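Local coordinates for selenium-binding protein (PDB 2ECE), which is of unknown function but, as a beta-propeller member of the selenium-binding protein family, may bind selenium, at residues R257-H260 and L265-F268; L284-D289 and N352-V357. All blocks are in the same frame, centred on the assembly; numbering follows the deposited sequence.

Contact 1: R257-H260 and L265-F268; sequences RPLH and LMGF
Leu259 stands alongside the end of the neighbouring strand and divides its two methyls between Met266 and Phe268. CD1 lies 3.9 Å from Met266 CG, with the sulfur only slightly farther off, while CD2 meets the rim of the Phe268 ring near the ring plane, 4.0 Å from CE1. The leucine is set for this by a chi1 of -74°, which places CG beside its own backbone N and opposite the carbonyl carbon; the same N is tied to the partner strand, donating to Met266 O at 2.9 Å. The backbone bond and CD1 thus both engage Met266, while CD2 reaches two residues farther along, to Phe268. Cut back to an alanine, this position would lose both methyls, and the Phe268 edge and Met266 CG would probably be left without the apolar neighbour they share. The pairing belongs to a beta hairpin, strands 250-258 and 266-274, the inner two strands of one blade of the propeller. Arg257 and Phe268 form an antiparallel hydrogen-bonded pair: Arg257 N donates to Phe268 O and Phe268 N to Arg257 O, both at 2.9 Å. Pro258 and Gly267 follow as a non-hydrogen-bonded pair whose CA atoms come within 3.7 Å; the absence of a side chain on Gly267 is consistent with this close approach, since a CB there would crowd Pro258 CA and Arg257 O. The arginine's side chain bends at chi2 (-70°) and leads its guanidinium away from the hairpin partner, to salt bridges with Glu255 and Asp325.

Contact 2: L284-D289 and N352-V357; sequences LWFYED and NPFKPV
Leu284 CD2 stands over one face of the Phe354 ring and fills the concave corner that this ring makes with Pro353. Its methyl is 3.6 Å from the ring centroid and 15° off the ring normal, which is CH-pi geometry, and it is displaced toward the CD1 and CE1 side of the ring. The same methyl lies 3.9 Å from Pro353 CB, so one bump touches both walls of the corner. Leu284 CG is anti to the backbone N (chi1 174°), a setting that extends the branch toward the loop. The second fit is between rings. Phe354 pushes its CE1 edge against one face of Phe286, with CE1 3.6 Å from Phe286 CE2; the centroids are 5.0 Å apart and the planes stand at 76°, a T-shaped pair. Phe354 is thus used twice, offering a face to the leucine and an edge to the other phenylalanine, and the two partners lie two residues apart on one strand, with their CB atoms directed to the loop. The loop's own shape presents the ring: Asn352 to Lys355 is a type I beta turn, closed by Lys355 N to Asn352 O at 2.9 Å, and Asn352 OD1 accepts a weak bond from Phe354 N. Pro353 also packs on Met266 and Phe268 of strand 266-274. The turn lies between strands 344-349 and 357-363, the outer two strands of the next blade, and the arrangement is apolar packing between adjacent blades of a beta-propeller.

Contact 1 is the more deeply placed, its centre about 15 Å from the centre of the chain against about 21 Å for contact 2, and five of its six touching residues are buried against two of four. Both use one blade, whose strands 266-274 and 280-288 are neighbours: Gly267 O lies 2.9 Å from Trp285 N, a probable hydrogen bond, and the centres of the contacts are about 9 Å apart. The chemistry follows position. Contact 1 joins strands within the blade chiefly by backbone bonds, whereas contact 2 joins that blade to a turn of the next chiefly through side chains, with no hydrogen bond between the two segments. Leu284 of contact 2 packs on Phe268 of contact 1.

Contact 1: R257-H260 and L265-F268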
loop_
_atom_site.group_PDB
_atom_site.type_symbol
_atom_site.label_atom_id
_atom_site.label_comp_id
_atom_site.label_asym_id
_atom_site.label_seq_id
_atom_site.Cartn_x
_atom_site.Cartn_y
_atom_site.Cartn_z
ATOM N N ARG A 257 0.501 -3.233 -8.817
ATOM C CA ARG A 257 1.941 -3.425 -8.806
ATOM C C ARG A 257 2.539 -3.787 -10.161
ATOM O O ARG A 257 2.561 -4.951 -10.554
ATOM C CB ARG A 257 2.320 -4.507 -7.788
ATOM C CG ARG A 257 1.934 -4.190 -6.340
ATOM C CD ARG A 257 2.783 -3.061 -5.731
ATOM N NE ARG A 257 2.484 -2.878 -4.306
ATOM C CZ ARG A 257 1.456 -2.181 -3.829
ATOM N NH1 ARG A 257 0.616 -1.572 -4.654
ATOM N NH2 ARG A 257 1.250 -2.120 -2.522
ATOM N N PRO A 258 3.002 -2.775 -10.909
ATOM C CA PRO A 258 3.612 -3.012 -12.223
ATOM C C PRO A 258 4.918 -3.771 -11.946
ATOM O O PRO A 258 5.467 -3.656 -10.846
ATOM C CB PRO A 258 3.920 -1.597 -12.724
ATOM C CG PRO A 258 2.913 -0.729 -12.001
ATOM C CD PRO A 258 2.891 -1.333 -10.620
ATOM N N LEU A 259 5.415 -4.553 -12.903
ATOM C CA LEU A 259 6.695 -5.208 -12.658
ATOM C C LEU A 259 7.691 -4.045 -12.619
ATOM O O LEU A 259 7.451 -2.991 -13.222
ATOM C CB LEU A 259 7.060 -6.191 -13.777
ATOM C CG LEU A 259 6.281 -7.512 -13.817
ATOM C CD1 LEU A 259 7.037 -8.514 -14.693
ATOM C CD2 LEU A 259 6.122 -8.077 -12.421
ATOM N N HIS A 260 8.792 -4.220 -11.901
ATOM C CA HIS A 260 9.780 -3.156 -11.773
ATOM C C HIS A 260 10.556 -2.853 -13.058
ATOM O O HIS A 260 10.929 -1.702 -13.310
ATOM C CB HIS A 260 10.728 -3.498 -10.625
ATOM C CG HIS A 260 10.029 -3.663 -9.307
ATOM N ND1 HIS A 260 9.576 -2.594 -8.561
ATOM C CD2 HIS A 260 9.662 -4.775 -8.629
ATOM C CE1 HIS A 260 8.959 -3.042 -7.482
ATOM N NE2 HIS A 260 8.997 -4.362 -7.500
ATOM N N LEU A 265 5.458 -4.671 -19.855
ATOM C CA LEU A 265 4.208 -3.954 -19.714
ATOM C C LEU A 265 3.134 -4.780 -19.072
ATOM O O LEU A 265 2.127 -5.131 -19.689
ATOM C CB LEU A 265 3.732 -3.415 -21.052
ATOM C CG LEU A 265 4.498 -2.127 -21.318
ATOM C CD1 LEU A 265 5.652 -2.398 -22.265
ATOM C CD2 LEU A 265 3.537 -1.090 -21.865
ATOM N N MET A 266 3.367 -5.069 -17.802
ATOM C CA MET A 266 2.450 -5.856 -17.019
ATOM C C MET A 266 2.658 -5.601 -15.536
ATOM O O MET A 266 3.611 -4.940 -15.118
ATOM C CB MET A 266 2.650 -7.340 -17.317
ATOM C CG MET A 266 4.082 -7.818 -17.131
ATOM S SD MET A 266 4.215 -9.608 -17.402
ATOM C CE MET A 266 3.975 -9.673 -19.180
ATOM N N GLY A 267 1.744 -6.160 -14.755
ATOM C CA GLY A 267 1.782 -6.026 -13.317
ATOM C C GLY A 267 0.608 -6.778 -12.722
ATOM O O GLY A 267 -0.189 -7.378 -13.452
ATOM N N PHE A 268 0.490 -6.735 -11.399
ATOM C CA PHE A 268 -0.588 -7.431 -10.701
ATOM C C PHE A 268 -1.515 -6.506 -9.924
ATOM O O PHE A 268 -1.230 -5.314 -9.738
ATOM C CB PHE A 268 -0.014 -8.453 -9.712
ATOM C CG PHE A 268 0.861 -9.499 -10.348
ATOM C CD1 PHE A 268 2.208 -9.246 -10.594
ATOM C CD2 PHE A 268 0.332 -10.742 -10.701
ATOM C CE1 PHE A 268 3.023 -10.221 -11.184
ATOM C CE2 PHE A 268 1.136 -11.727 -11.290
ATOM C CZ PHE A 268 2.485 -11.463 -11.532
#

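Contact 2: L284-D289 and N352-V357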
loop_
_atom_site.group_PDB
_atom_site.type_symbol
_atom_site.label_atom_id
_atom_site.label_comp_id
_atom_site.label_asym_id
_atom_site.label_seq_id
_atom_site.Cartn_x
_atom_site.Cartn_y
_atom_site.Cartn_z
ATOM N N LEU A 284 -3.376 -10.582 -13.375
ATOM C CA LEU A 284 -2.225 -10.092 -14.120
ATOM C C LEU A 284 -2.733 -9.247 -15.279
ATOM O O LEU A 284 -3.454 -9.746 -16.142
ATOM C CB LEU A 284 -1.412 -11.269 -14.678
ATOM C CG LEU A 284 -0.241 -10.970 -15.622
ATOM C CD1 LEU A 284 0.854 -10.247 -14.862
ATOM C CD2 LEU A 284 0.301 -12.277 -16.212
ATOM N N TRP A 285 -2.389 -7.964 -15.287
ATOM C CA TRP A 285 -2.789 -7.100 -16.389
ATOM C C TRP A 285 -1.540 -6.982 -17.253
ATOM O O TRP A 285 -0.433 -6.867 -16.728
ATOM C CB TRP A 285 -3.256 -5.720 -15.892
ATOM C CG TRP A 285 -2.419 -5.081 -14.804
ATOM C CD1 TRP A 285 -2.550 -5.260 -13.451
ATOM C CD2 TRP A 285 -1.368 -4.122 -14.979
ATOM N NE1 TRP A 285 -1.655 -4.467 -12.778
ATOM C CE2 TRP A 285 -0.917 -3.757 -13.689
ATOM C CE3 TRP A 285 -0.769 -3.532 -16.099
ATOM C CZ2 TRP A 285 0.111 -2.827 -13.488
ATOM C CZ3 TRP A 285 0.254 -2.607 -15.900
ATOM C CH2 TRP A 285 0.682 -2.263 -14.600
ATOM N N PHE A 286 -1.714 -7.030 -18.569
ATOM C CA PHE A 286 -0.581 -6.967 -19.489
ATOM C C PHE A 286 -0.980 -6.461 -20.874
ATOM O O PHE A 286 -2.132 -6.610 -21.289
ATOM C CB PHE A 286 0.045 -8.363 -19.602
ATOM C CG PHE A 286 -0.911 -9.422 -20.092
ATOM C CD1 PHE A 286 -0.937 -9.788 -21.433
ATOM C CD2 PHE A 286 -1.800 -10.039 -19.213
ATOM C CE1 PHE A 286 -1.831 -10.753 -21.900
ATOM C CE2 PHE A 286 -2.702 -11.005 -19.667
ATOM C CZ PHE A 286 -2.716 -11.362 -21.017
ATOM N N TYR A 287 -0.027 -5.862 -21.584
ATOM C CA TYR A 287 -0.289 -5.348 -22.927
ATOM C C TYR A 287 0.240 -6.341 -23.954
ATOM O O TYR A 287 1.400 -6.739 -23.905
ATOM C CB TYR A 287 0.376 -3.984 -23.124
ATOM C CG TYR A 287 0.012 -3.306 -24.425
ATOM C CD1 TYR A 287 0.828 -3.424 -25.555
ATOM C CD2 TYR A 287 -1.149 -2.541 -24.531
ATOM C CE1 TYR A 287 0.493 -2.792 -26.756
ATOM C CE2 TYR A 287 -1.491 -1.908 -25.724
ATOM C CZ TYR A 287 -0.665 -2.035 -26.831
ATOM O OH TYR A 287 -0.993 -1.395 -28.006
ATOM N N GLU A 288 -0.615 -6.724 -24.894
ATOM C CA GLU A 288 -0.243 -7.706 -25.902
ATOM C C GLU A 288 -1.181 -7.601 -27.101
ATOM O O GLU A 288 -2.355 -7.269 -26.949
ATOM C CB GLU A 288 -0.347 -9.097 -25.274
ATOM C CG GLU A 288 0.234 -10.244 -26.064
ATOM C CD GLU A 288 0.204 -11.527 -25.259
ATOM O OE1 GLU A 288 -0.695 -12.365 -25.492
ATOM O OE2 GLU A 288 1.074 -11.684 -24.374
ATOM N N ASP A 289 -0.662 -7.880 -28.292
ATOM C CA ASP A 289 -1.475 -7.820 -29.500
ATOM C C ASP A 289 -2.199 -6.471 -29.598
ATOM O O ASP A 289 -3.384 -6.408 -29.929
ATOM C CB ASP A 289 -2.479 -8.979 -29.488
ATOM C CG ASP A 289 -1.796 -10.345 -29.483
ATOM O OD1 ASP A 289 -2.360 -11.297 -28.902
ATOM O OD2 ASP A 289 -0.697 -10.469 -30.071
ATOM N N ASN A 352 7.265 -17.002 -14.139
ATOM C CA ASN A 352 6.306 -17.020 -15.230
ATOM C C ASN A 352 5.108 -16.354 -14.571
ATOM O O ASN A 352 4.374 -16.989 -13.811
ATOM C CB ASN A 352 5.946 -18.442 -15.648
ATOM C CG ASN A 352 4.849 -18.470 -16.694
ATOM O OD1 ASN A 352 4.333 -17.426 -17.103
ATOM N ND2 ASN A 352 4.482 -19.666 -17.133
ATOM N N PRO A 353 4.907 -15.055 -14.844
ATOM C CA PRO A 353 3.812 -14.251 -14.288
ATOM C C PRO A 353 2.436 -14.876 -14.483
ATOM O O PRO A 353 1.562 -14.761 -13.621
ATOM C CB PRO A 353 3.943 -12.919 -15.031
ATOM C CG PRO A 353 5.380 -12.887 -15.458
ATOM C CD PRO A 353 5.610 -14.303 -15.895
ATOM N N PHE A 354 2.256 -15.532 -15.624
ATOM C CA PHE A 354 0.991 -16.167 -15.957
ATOM C C PHE A 354 0.683 -17.405 -15.122
ATOM O O PHE A 354 -0.474 -17.793 -14.993
ATOM C CB PHE A 354 0.985 -16.520 -17.444
ATOM C CG PHE A 354 1.022 -15.321 -18.344
ATOM C CD1 PHE A 354 -0.153 -14.694 -18.737
ATOM C CD2 PHE A 354 2.237 -14.801 -18.783
ATOM C CE1 PHE A 354 -0.124 -13.566 -19.553
ATOM C CE2 PHE A 354 2.279 -13.671 -19.600
ATOM C CZ PHE A 354 1.092 -13.053 -19.985
ATOM N N LYS A 355 1.715 -18.019 -14.551
ATOM C CA LYS A 355 1.532 -19.214 -13.731
ATOM C C LYS A 355 2.375 -19.143 -12.460
ATOM O O LYS A 355 3.443 -19.754 -12.369
ATOM C CB LYS A 355 1.903 -20.470 -14.531
ATOM C CG LYS A 355 0.719 -21.171 -15.189
ATOM C CD LYS A 355 0.556 -22.573 -14.616
ATOM C CE LYS A 355 -0.891 -22.870 -14.239
ATOM N NZ LYS A 355 -0.981 -24.044 -13.327
ATOM N N PRO A 356 1.897 -18.388 -11.454
ATOM C CA PRO A 356 2.587 -18.215 -10.173
ATOM C C PRO A 356 2.679 -19.518 -9.376
ATOM O O PRO A 356 1.746 -20.314 -9.365
ATOM C CB PRO A 356 1.734 -17.163 -9.457
ATOM C CG PRO A 356 1.096 -16.402 -10.594
ATOM C CD PRO A 356 0.710 -17.517 -11.524
ATOM N N VAL A 357 3.806 -19.723 -8.708
ATOM C CA VAL A 357 4.010 -20.918 -7.907
ATOM C C VAL A 357 4.226 -20.564 -6.439
ATOM O O VAL A 357 5.114 -19.781 -6.105
ATOM C CB VAL A 357 5.227 -21.724 -8.424
ATOM C CG1 VAL A 357 5.606 -22.809 -7.425
ATOM C CG2 VAL A 357 4.892 -22.342 -9.770
#